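PDB 1VHK: ribosomal RNA small subunit methyltransferase E from Bacillus subtilis, which probably methylates the N3 position of a specific uridine in 16S ribosomal RNA within the assembled 30S subunit, using S-adenosyl-L-methionine as methyl donor. Local coordinates for residues D93-E96 and W97-Q100. Sequence-based numbering, arbitrary orientation.
Sequences DKLE and WIIQ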
loop_
_atom_site.group_PDB
_atom_site.type_symbol
_atom_site.label_atom_id
_atom_site.label_comp_id
_atom_site.label_asym_id
_atom_site.label_seq_id
_atom_site.Cartn_x
_atom_site.Cartn_y
_atom_site.Cartn_z
ATOM N N ASP A 93 -12.438 -12.416 -1.232
ATOM C CA ASP A 93 -11.662 -11.949 -2.355
ATOM C C ASP A 93 -10.434 -11.145 -1.918
ATOM O O ASP A 93 -9.983 -10.268 -2.672
ATOM C CB ASP A 93 -12.527 -11.017 -3.225
ATOM C CG ASP A 93 -13.458 -11.797 -4.124
ATOM O OD1 ASP A 93 -12.964 -12.525 -5.012
ATOM O OD2 ASP A 93 -14.694 -11.696 -3.924
ATOM N N LYS A 94 -9.783 -11.504 -0.819
ATOM C CA LYS A 94 -8.628 -10.788 -0.311
ATOM C C LYS A 94 -7.400 -10.905 -1.186
ATOM O O LYS A 94 -6.537 -10.011 -1.213
ATOM C CB LYS A 94 -8.336 -11.242 1.123
ATOM C CG LYS A 94 -9.431 -10.894 2.109
ATOM C CD LYS A 94 -9.391 -11.814 3.316
ATOM C CE LYS A 94 -10.334 -11.348 4.405
ATOM N NZ LYS A 94 -10.679 -12.429 5.355
ATOM N N LEU A 95 -7.327 -11.966 -1.992
ATOM C CA LEU A 95 -6.201 -12.141 -2.891
ATOM C C LEU A 95 -6.172 -11.080 -3.975
ATOM O O LEU A 95 -5.087 -10.627 -4.354
ATOM C CB LEU A 95 -6.123 -13.510 -3.488
ATOM C CG LEU A 95 -4.819 -14.259 -3.521
ATOM C CD1 LEU A 95 -4.733 -15.140 -4.767
ATOM C CD2 LEU A 95 -3.587 -13.391 -3.399
ATOM N N GLU A 96 -7.322 -10.654 -4.470
ATOM C CA GLU A 96 -7.380 -9.602 -5.480
ATOM C C GLU A 96 -6.887 -8.273 -4.886
ATOM O O GLU A 96 -6.211 -7.542 -5.583
ATOM C CB GLU A 96 -8.789 -9.403 -6.028
ATOM C CG GLU A 96 -9.306 -10.506 -6.921
ATOM C CD GLU A 96 -10.693 -10.201 -7.461
ATOM O OE1 GLU A 96 -11.150 -9.050 -7.276
ATOM O OE2 GLU A 96 -11.334 -11.079 -8.078
ATOM N N TRP A 97 -7.213 -8.008 -3.636
ATOM C CA TRP A 97 -6.773 -6.783 -2.967
ATOM C C TRP A 97 -5.264 -6.835 -2.764
ATOM O O TRP A 97 -4.537 -5.878 -2.961
ATOM C CB TRP A 97 -7.478 -6.648 -1.613
ATOM C CG TRP A 97 -7.856 -5.252 -1.237
ATOM C CD1 TRP A 97 -8.891 -4.516 -1.761
ATOM C CD2 TRP A 97 -7.225 -4.406 -0.263
ATOM N NE1 TRP A 97 -8.929 -3.266 -1.186
ATOM C CE2 TRP A 97 -7.923 -3.179 -0.254
ATOM C CE3 TRP A 97 -6.127 -4.567 0.597
ATOM C CZ2 TRP A 97 -7.572 -2.122 0.588
ATOM C CZ3 TRP A 97 -5.795 -3.521 1.423
ATOM C CH2 TRP A 97 -6.501 -2.307 1.408
ATOM N N ILE A 98 -4.785 -8.060 -2.441
ATOM C CA ILE A 98 -3.351 -8.234 -2.234
ATOM C C ILE A 98 -2.623 -8.010 -3.554
ATOM O O ILE A 98 -1.558 -7.405 -3.555
ATOM C CB ILE A 98 -3.015 -9.595 -1.617
ATOM C CG1 ILE A 98 -3.313 -9.599 -0.115
ATOM C CG2 ILE A 98 -1.546 -9.951 -1.828
ATOM C CD1 ILE A 98 -3.627 -10.979 0.461
ATOM N N ILE A 99 -3.214 -8.456 -4.660
ATOM C CA ILE A 99 -2.538 -8.341 -5.965
ATOM C C ILE A 99 -2.548 -6.903 -6.428
ATOM O O ILE A 99 -1.595 -6.303 -6.902
ATOM C CB ILE A 99 -3.234 -9.252 -7.010
ATOM C CG1 ILE A 99 -2.817 -10.723 -6.721
ATOM C CG2 ILE A 99 -2.880 -8.924 -8.448
ATOM C CD1 ILE A 99 -3.739 -11.719 -7.402
ATOM N N GLN A 100 -3.746 -6.308 -6.304
ATOM C CA GLN A 100 -3.914 -4.938 -6.706
ATOM C C GLN A 100 -3.003 -3.997 -5.910
ATOM O O GLN A 100 -2.187 -3.297 -6.513
ATOM C CB GLN A 100 -5.367 -4.507 -6.643
ATOM C CG GLN A 100 -5.516 -3.027 -7.087
ATOM C CD GLN A 100 -6.968 -2.609 -7.147
ATOM O OE1 GLN A 100 -7.544 -2.177 -6.143
ATOM N NE2 GLN A 100 -7.587 -2.817 -8.297
#
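L95 meets I98 and I99 through one methyl group. Its CD2 lies 4.2 Å from CB of I98 and 4.3 Å from CG1 of I99. All three residues are buried and form the apolar side of the first turns of helix 94-104. Backbone bonds in the regular alpha-helical pattern hold this turn together. N of I98 donates to O of K94 at 2.9 Å. N of I99 donates to O of L95, also at 2.9 Å. N of Q100 donates to O of E96 at 2.8 Å. Both isoleucines keep CG1 beside their own backbone N, with chi1 near -77°. The extended chi2 then carries CD1 on back along the helix. CG1 lies obliquely off the carbonyl oxygen of K94 for I98, and of L95 for I99, with CD1 above that oxygen. Ahead of the turn, D93 takes the N-cap position without a side-chain capping bond.

The polar side chains turn outward to other partners. NZ of K94 forms a salt bridge with E208. The extended chain of E96 carries OE2 to a salt bridge with R133 at the start of helix 131-144. W134 of that helix packs on L95 and I99, while I137 packs on E96 and Q100. L89 and P90 add to the cover of L95. The ring of W97 makes a cation-pi contact with K101 and an edge-to-face contact with W97 of the second subunit, whose L241 also packs on it.

Helix 94-104 is the crossover between parallel strands 82-88 and 109-113 in the methyltransferase domain, of the SPOUT superfamily. Its apolar side therefore faces the chain's own interior. E208 and R133 tie its charged side chains to neighbouring parts of the chain, and W97 ties it to the second subunit.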